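Local coordinates for protein 3-carboxy-cis,cis-muconate cycloisomerase (Acinetobacter calcoaceticus, PDB 1Q5N) that is a cycloisomerase of the mainly helical, homotetrameric fumarase/aspartase superfamily, at residues E32-V46 with Q209-L221. Numbering follows the deposited sequence.
Sequences EAEVALAQAQAQVGV and QGSIVVEAYAKQL. Unlike the reference sequence in segment 32-46: Ala40 (reference Gln).
Ala36 and Ala40 pack helix 23-43 against the short helix 210-221 in a close, oblique helix-helix contact, the two running more against than with each other, far from the centre of the elongated subunit. The axes of the two segments approach to 8.3 Å at 129°, a closeness that the small alanines permit. Ala40 is a knob in the hole formed by Val213, Ala216, Tyr217 and Gln220, its CB 3.8 Å from Ala216 CB. In return, Tyr217 fits among Ala33, Ala36, Leu37 and Ala40. With CG anti to the backbone N (chi1 174°), the ring swings out to helix 23-43 and turns an edge to its backbone, CE1 resting 3.5 Å from Ala33 O near the ring plane. Leu221 CD1 lies over one ring face, toward its rim, while Leu221 CD2 meets Ala36 CB at 3.5 Å. The hydroxyl of the buried Tyr217 is hydrogen-bonded to Thr116 of helix 110-146, tying the pair to that long helix. At the other end, Val213 CG2 touches both Val44 CG2 and Val46 CG2, the latter at 3.7 Å, and Val44 CG1 presses tightly on Ile212 CG2 (3.4 Å). Along the more open flank, the extended Gln43 reaches across to Gln220, whose chain bends at chi2 (-52°); Gln43 NE2 donates to Gln220 OE1 over 3.1 Å, from above the carbonyl plane, with the two amides almost perpendicular. Gln41 lays its CG against Val213 CG1 and sends its amide to the Trp106 carbonyl. This reciprocal knobs-into-holes packing, with Ala33, Ala36 and Ala40 on the facing side of helix 23-43, joins two peripheral helices of the mainly helical fumarase/aspartase fold.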
ATOM      1  N   GLU A  32       7.606 -26.537 -21.159  1.00 39.11           N
ATOM      2  CA  GLU A  32       8.254 -27.489 -20.289  1.00 41.66           C
ATOM      3  C   GLU A  32       7.246 -28.220 -19.391  1.00 42.59           C
ATOM      4  O   GLU A  32       7.355 -29.444 -19.163  1.00 42.13           O
ATOM      5  CB  GLU A  32       9.281 -26.754 -19.450  1.00 44.33           C
ATOM      6  CG  GLU A  32      10.169 -27.631 -18.574  1.00 49.75           C
ATOM      7  CD  GLU A  32      11.282 -26.797 -17.890  1.00 54.10           C
ATOM      8  OE1 GLU A  32      11.696 -25.742 -18.460  1.00 54.66           O
ATOM      9  OE2 GLU A  32      11.752 -27.200 -16.795  1.00 56.20           O
ATOM     10  N   ALA A  33       6.274 -27.468 -18.866  1.00 40.81           N
ATOM     11  CA  ALA A  33       5.231 -28.053 -18.022  1.00 41.04           C
ATOM     12  C   ALA A  33       4.356 -29.094 -18.797  1.00 41.31           C
ATOM     13  O   ALA A  33       3.944 -30.121 -18.230  1.00 39.12           O
ATOM     14  CB  ALA A  33       4.326 -26.956 -17.462  1.00 38.42           C
ATOM     15  N   GLU A  34       4.035 -28.783 -20.060  1.00 40.78           N
ATOM     16  CA  GLU A  34       3.225 -29.673 -20.893  1.00 42.00           C
ATOM     17  C   GLU A  34       3.978 -30.992 -21.183  1.00 42.81           C
ATOM     18  O   GLU A  34       3.406 -32.083 -21.074  1.00 42.38           O
ATOM     19  CB  GLU A  34       2.835 -28.963 -22.186  1.00 41.74           C
ATOM     20  CG  GLU A  34       1.821 -27.839 -22.004  1.00 42.21           C
ATOM     21  CD  GLU A  34       0.427 -28.326 -21.634  1.00 43.56           C
ATOM     22  OE1 GLU A  34       0.212 -29.537 -21.449  1.00 44.24           O
ATOM     23  OE2 GLU A  34      -0.470 -27.489 -21.524  1.00 44.98           O
ATOM     24  N   VAL A  35       5.274 -30.874 -21.484  1.00 43.17           N
ATOM     25  CA  VAL A  35       6.126 -32.022 -21.736  1.00 42.42           C
ATOM     26  C   VAL A  35       6.179 -32.890 -20.500  1.00 42.51           C
ATOM     27  O   VAL A  35       5.993 -34.089 -20.591  1.00 43.60           O
ATOM     28  CB  VAL A  35       7.569 -31.596 -22.086  1.00 42.92           C
ATOM     29  CG1 VAL A  35       8.474 -32.803 -22.151  1.00 43.05           C
ATOM     30  CG2 VAL A  35       7.582 -30.886 -23.405  1.00 42.21           C
ATOM     31  N   ALA A  36       6.402 -32.298 -19.333  1.00 42.34           N
ATOM     32  CA  ALA A  36       6.508 -33.108 -18.131  1.00 42.12           C
ATOM     33  C   ALA A  36       5.219 -33.855 -17.846  1.00 43.34           C
ATOM     34  O   ALA A  36       5.245 -34.984 -17.339  1.00 43.99           O
ATOM     35  CB  ALA A  36       6.896 -32.245 -16.941  1.00 41.29           C
ATOM     36  N   LEU A  37       4.095 -33.211 -18.167  1.00 43.72           N
ATOM     37  CA  LEU A  37       2.769 -33.789 -17.960  1.00 43.67           C
ATOM     38  C   LEU A  37       2.543 -35.049 -18.839  1.00 44.72           C
ATOM     39  O   LEU A  37       2.017 -36.051 -18.361  1.00 44.42           O
ATOM     40  CB  LEU A  37       1.681 -32.749 -18.282  1.00 41.18           C
ATOM     41  CG  LEU A  37       0.249 -33.285 -18.095  1.00 40.35           C
ATOM     42  CD1 LEU A  37       0.043 -33.660 -16.651  1.00 38.63           C
ATOM     43  CD2 LEU A  37      -0.770 -32.251 -18.518  1.00 40.90           C
ATOM     44  N   ALA A  38       2.915 -34.955 -20.117  1.00 45.82           N
ATOM     45  CA  ALA A  38       2.783 -36.043 -21.071  1.00 48.91           C
ATOM     46  C   ALA A  38       3.716 -37.165 -20.640  1.00 51.09           C
ATOM     47  O   ALA A  38       3.322 -38.329 -20.635  1.00 53.51           O
ATOM     48  CB  ALA A  38       3.139 -35.570 -22.461  1.00 46.72           C
ATOM     49  N   GLN A  39       4.933 -36.822 -20.243  1.00 51.79           N
ATOM     50  CA  GLN A  39       5.853 -37.840 -19.799  1.00 54.02           C
ATOM     51  C   GLN A  39       5.402 -38.555 -18.547  1.00 53.95           C
ATOM     52  O   GLN A  39       5.527 -39.774 -18.455  1.00 53.62           O
ATOM     53  CB  GLN A  39       7.225 -37.257 -19.541  1.00 56.86           C
ATOM     54  CG  GLN A  39       7.974 -36.899 -20.789  1.00 63.34           C
ATOM     55  CD  GLN A  39       9.415 -36.507 -20.462  1.00 68.88           C
ATOM     56  OE1 GLN A  39      10.364 -37.177 -20.907  1.00 72.71           O
ATOM     57  NE2 GLN A  39       9.592 -35.429 -19.664  1.00 68.72           N
ATOM     58  N   ALA A  40       4.893 -37.803 -17.570  1.00 53.56           N
ATOM     59  CA  ALA A  40       4.459 -38.409 -16.321  1.00 52.07           C
ATOM     60  C   ALA A  40       3.287 -39.327 -16.568  1.00 51.74           C
ATOM     61  O   ALA A  40       3.189 -40.373 -15.939  1.00 50.49           O
ATOM     62  CB  ALA A  40       4.080 -37.347 -15.308  1.00 51.30           C
ATOM     63  N   GLN A  41       2.405 -38.928 -17.485  1.00 51.56           N
ATOM     64  CA  GLN A  41       1.228 -39.736 -17.792  1.00 53.04           C
ATOM     65  C   GLN A  41       1.586 -41.026 -18.553  1.00 53.79           C
ATOM     66  O   GLN A  41       1.021 -42.082 -18.270  1.00 53.93           O
ATOM     67  CB  GLN A  41       0.194 -38.919 -18.578  1.00 50.09           C
ATOM     68  CG  GLN A  41      -0.439 -37.872 -17.733  1.00 49.88           C
ATOM     69  CD  GLN A  41      -1.376 -36.956 -18.506  1.00 50.56           C
ATOM     70  OE1 GLN A  41      -1.228 -36.762 -19.717  1.00 49.46           O
ATOM     71  NE2 GLN A  41      -2.340 -36.360 -17.793  1.00 49.77           N
ATOM     72  N   ALA A  42       2.515 -40.929 -19.505  1.00 54.92           N
ATOM     73  CA  ALA A  42       2.959 -42.097 -20.278  1.00 56.79           C
ATOM     74  C   ALA A  42       3.615 -43.080 -19.308  1.00 57.15           C
ATOM     75  O   ALA A  42       3.369 -44.273 -19.338  1.00 58.32           O
ATOM     76  CB  ALA A  42       3.967 -41.677 -21.375  1.00 55.49           C
ATOM     77  N   GLN A  43       4.428 -42.553 -18.422  1.00 57.61           N
ATOM     78  CA  GLN A  43       5.101 -43.369 -17.446  1.00 59.38           C
ATOM     79  C   GLN A  43       4.188 -44.167 -16.478  1.00 59.77           C
ATOM     80  O   GLN A  43       4.631 -45.161 -15.892  1.00 60.57           O
ATOM     81  CB  GLN A  43       6.076 -42.468 -16.688  1.00 60.99           C
ATOM     82  CG  GLN A  43       6.528 -42.979 -15.367  1.00 64.72           C
ATOM     83  CD  GLN A  43       7.446 -42.001 -14.686  1.00 68.04           C
ATOM     84  OE1 GLN A  43       7.642 -42.053 -13.452  1.00 68.67           O
ATOM     85  NE2 GLN A  43       8.032 -41.094 -15.484  1.00 68.25           N
ATOM     86  N   VAL A  44       2.938 -43.750 -16.279  1.00 58.63           N
ATOM     87  CA  VAL A  44       2.047 -44.503 -15.390  1.00 57.48           C
ATOM     88  C   VAL A  44       0.879 -45.137 -16.153  1.00 57.05           C
ATOM     89  O   VAL A  44      -0.080 -45.629 -15.551  1.00 55.40           O
ATOM     90  CB  VAL A  44       1.446 -43.622 -14.264  1.00 57.82           C
ATOM     91  CG1 VAL A  44       2.540 -43.107 -13.368  1.00 58.42           C
ATOM     92  CG2 VAL A  44       0.634 -42.476 -14.863  1.00 58.02           C
ATOM     93  N   GLY A  45       0.940 -45.094 -17.478  1.00 56.62           N
ATOM     94  CA  GLY A  45      -0.122 -45.692 -18.253  1.00 57.41           C
ATOM     95  C   GLY A  45      -1.258 -44.810 -18.733  1.00 58.38           C
ATOM     96  O   GLY A  45      -1.962 -45.193 -19.664  1.00 59.72           O
ATOM     97  N   VAL A  46      -1.464 -43.636 -18.154  1.00 57.97           N
ATOM     98  CA  VAL A  46      -2.576 -42.800 -18.608  1.00 56.67           C
ATOM     99  C   VAL A  46      -2.573 -42.436 -20.104  1.00 57.41           C
ATOM    100  O   VAL A  46      -3.631 -42.216 -20.677  1.00 57.62           O
ATOM    101  CB  VAL A  46      -2.687 -41.538 -17.743  1.00 56.50           C
ATOM    102  CG1 VAL A  46      -3.855 -40.659 -18.214  1.00 54.52           C
ATOM    103  CG2 VAL A  46      -2.859 -41.962 -16.285  1.00 54.36           C
ATOM    104  N   GLN A 209      -6.545 -42.281 -11.182  1.00 50.77           N
ATOM    105  CA  GLN A 209      -5.116 -42.198 -11.464  1.00 51.17           C
ATOM    106  C   GLN A 209      -4.545 -40.847 -11.027  1.00 49.84           C
ATOM    107  O   GLN A 209      -3.360 -40.570 -11.232  1.00 49.54           O
ATOM    108  CB  GLN A 209      -4.896 -42.297 -12.974  1.00 55.40           C
ATOM    109  CG  GLN A 209      -5.492 -43.536 -13.590  1.00 60.70           C
ATOM    110  CD  GLN A 209      -4.821 -44.769 -13.045  1.00 63.66           C
ATOM    111  OE1 GLN A 209      -3.774 -45.199 -13.553  1.00 66.34           O
ATOM    112  NE2 GLN A 209      -5.393 -45.333 -11.978  1.00 64.73           N
ATOM    113  N   GLY A 210      -5.391 -39.998 -10.456  1.00 46.66           N
ATOM    114  CA  GLY A 210      -4.926 -38.675 -10.082  1.00 44.47           C
ATOM    115  C   GLY A 210      -3.667 -38.543  -9.231  1.00 42.44           C
ATOM    116  O   GLY A 210      -2.701 -37.848  -9.637  1.00 40.19           O
ATOM    117  N   SER A 211      -3.682 -39.166  -8.049  1.00 39.99           N
ATOM    118  CA  SER A 211      -2.546 -39.077  -7.140  1.00 40.10           C
ATOM    119  C   SER A 211      -1.253 -39.644  -7.756  1.00 41.77           C
ATOM    120  O   SER A 211      -0.181 -39.083  -7.587  1.00 41.26           O
ATOM    121  CB  SER A 211      -2.873 -39.787  -5.854  1.00 38.85           C
ATOM    122  OG  SER A 211      -4.196 -39.504  -5.449  1.00 38.37           O
ATOM    123  N   ILE A 212      -1.376 -40.736  -8.497  1.00 42.48           N
ATOM    124  CA  ILE A 212      -0.241 -41.369  -9.164  1.00 43.26           C
ATOM    125  C   ILE A 212       0.344 -40.373 -10.185  1.00 41.17           C
ATOM    126  O   ILE A 212       1.576 -40.187 -10.269  1.00 40.71           O
ATOM    127  CB  ILE A 212      -0.732 -42.659  -9.896  1.00 46.40           C
ATOM    128  CG1 ILE A 212      -1.343 -43.634  -8.875  1.00 49.00           C
ATOM    129  CG2 ILE A 212       0.314 -43.197 -10.771  1.00 47.74           C
ATOM    130  CD1 ILE A 212      -2.938 -43.271  -8.494  1.00 51.48           C
ATOM    131  N   VAL A 213      -0.515 -39.728 -10.973  1.00 39.05           N
ATOM    132  CA  VAL A 213       0.003 -38.784 -11.951  1.00 39.16           C
ATOM    133  C   VAL A 213       0.669 -37.512 -11.347  1.00 40.31           C
ATOM    134  O   VAL A 213       1.676 -37.040 -11.866  1.00 40.27           O
ATOM    135  CB  VAL A 213      -1.070 -38.342 -12.929  1.00 39.25           C
ATOM    136  CG1 VAL A 213      -0.510 -37.256 -13.836  1.00 37.37           C
ATOM    137  CG2 VAL A 213      -1.513 -39.527 -13.783  1.00 40.39           C
ATOM    138  N   VAL A 214       0.142 -36.977 -10.246  1.00 41.58           N
ATOM    139  CA  VAL A 214       0.707 -35.767  -9.642  1.00 42.82           C
ATOM    140  C   VAL A 214       2.092 -36.094  -9.124  1.00 44.69           C
ATOM    141  O   VAL A 214       3.042 -35.311  -9.284  1.00 45.11           O
ATOM    142  CB  VAL A 214      -0.159 -35.243  -8.452  1.00 42.11           C
ATOM    143  CG1 VAL A 214       0.427 -33.943  -7.886  1.00 42.29           C
ATOM    144  CG2 VAL A 214      -1.551 -34.967  -8.938  1.00 43.20           C
ATOM    145  N   GLU A 215       2.215 -37.260  -8.509  1.00 45.46           N
ATOM    146  CA  GLU A 215       3.488 -37.673  -7.973  1.00 46.80           C
ATOM    147  C   GLU A 215       4.578 -37.731  -9.051  1.00 45.49           C
ATOM    148  O   GLU A 215       5.680 -37.207  -8.867  1.00 45.43           O
ATOM    149  CB  GLU A 215       3.305 -39.010  -7.295  1.00 49.57           C
ATOM    150  CG  GLU A 215       4.573 -39.681  -6.872  1.00 56.70           C
ATOM    151  CD  GLU A 215       4.259 -41.040  -6.292  1.00 61.40           C
ATOM    152  OE1 GLU A 215       3.638 -41.864  -7.029  1.00 63.55           O
ATOM    153  OE2 GLU A 215       4.603 -41.268  -5.107  1.00 62.96           O
ATOM    154  N   ALA A 216       4.253 -38.328 -10.188  1.00 43.23           N
ATOM    155  CA  ALA A 216       5.217 -38.445 -11.268  1.00 42.33           C
ATOM    156  C   ALA A 216       5.426 -37.115 -11.995  1.00 42.39           C
ATOM    157  O   ALA A 216       6.462 -36.890 -12.613  1.00 42.44           O
ATOM    158  CB  ALA A 216       4.767 -39.524 -12.271  1.00 40.26           C
ATOM    159  N   TYR A 217       4.429 -36.243 -11.967  1.00 41.41           N
ATOM    160  CA  TYR A 217       4.577 -34.942 -12.616  1.00 40.46           C
ATOM    161  C   TYR A 217       5.559 -34.102 -11.767  1.00 39.95           C
ATOM    162  O   TYR A 217       6.468 -33.484 -12.284  1.00 38.71           O
ATOM    163  CB  TYR A 217       3.194 -34.292 -12.715  1.00 40.75           C
ATOM    164  CG  TYR A 217       3.142 -32.856 -13.227  1.00 40.92           C
ATOM    165  CD1 TYR A 217       3.531 -32.534 -14.523  1.00 40.43           C
ATOM    166  CD2 TYR A 217       2.598 -31.841 -12.427  1.00 39.86           C
ATOM    167  CE1 TYR A 217       3.367 -31.235 -15.015  1.00 41.77           C
ATOM    168  CE2 TYR A 217       2.435 -30.552 -12.901  1.00 41.14           C
ATOM    169  CZ  TYR A 217       2.812 -30.253 -14.192  1.00 42.32           C
ATOM    170  OH  TYR A 217       2.592 -28.981 -14.661  1.00 43.84           O
ATOM    171  N   ALA A 218       5.382 -34.118 -10.457  1.00 40.75           N
ATOM    172  CA  ALA A 218       6.253 -33.377  -9.566  1.00 42.47           C
ATOM    173  C   ALA A 218       7.681 -33.858  -9.802  1.00 43.80           C
ATOM    174  O   ALA A 218       8.597 -33.067 -10.035  1.00 43.44           O
ATOM    175  CB  ALA A 218       5.837 -33.619  -8.110  1.00 37.75           C
ATOM    176  N   LYS A 219       7.856 -35.172  -9.769  1.00 46.16           N
ATOM    177  CA  LYS A 219       9.180 -35.780  -9.949  1.00 48.03           C
ATOM    178  C   LYS A 219       9.847 -35.393 -11.251  1.00 46.01           C
ATOM    179  O   LYS A 219      11.015 -35.046 -11.260  1.00 47.42           O
ATOM    180  CB  LYS A 219       9.039 -37.278  -9.852  1.00 52.35           C
ATOM    181  CG  LYS A 219      10.313 -38.022  -9.659  1.00 59.11           C
ATOM    182  CD  LYS A 219       9.976 -39.395  -9.077  1.00 63.89           C
ATOM    183  CE  LYS A 219       9.271 -39.226  -7.705  1.00 66.90           C
ATOM    184  NZ  LYS A 219       8.726 -40.524  -7.170  1.00 68.43           N
ATOM    185  N   GLN A 220       9.113 -35.420 -12.354  1.00 44.94           N
ATOM    186  CA  GLN A 220       9.676 -35.033 -13.650  1.00 44.54           C
ATOM    187  C   GLN A 220      10.249 -33.623 -13.651  1.00 44.72           C
ATOM    188  O   GLN A 220      11.164 -33.319 -14.400  1.00 44.02           O
ATOM    189  CB  GLN A 220       8.613 -35.042 -14.759  1.00 46.66           C
ATOM    190  CG  GLN A 220       8.192 -36.379 -15.309  1.00 52.12           C
ATOM    191  CD  GLN A 220       9.365 -37.231 -15.738  1.00 54.68           C
ATOM    192  OE1 GLN A 220       9.522 -38.356 -15.250  1.00 58.29           O
ATOM    193  NE2 GLN A 220      10.206 -36.701 -16.626  1.00 53.67           N
ATOM    194  N   LEU A 221       9.650 -32.741 -12.860  1.00 43.91           N
ATOM    195  CA  LEU A 221      10.071 -31.355 -12.832  1.00 44.02           C
ATOM    196  C   LEU A 221      10.968 -31.087 -11.650  1.00 43.58           C
ATOM    197  O   LEU A 221      11.485 -29.999 -11.496  1.00 42.55           O
ATOM    198  CB  LEU A 221       8.832 -30.451 -12.758  1.00 43.25           C
ATOM    199  CG  LEU A 221       7.893 -30.438 -13.949  1.00 42.55           C
ATOM    200  CD1 LEU A 221       6.595 -29.796 -13.534  1.00 41.76           C
ATOM    201  CD2 LEU A 221       8.536 -29.686 -15.119  1.00 41.31           C
TER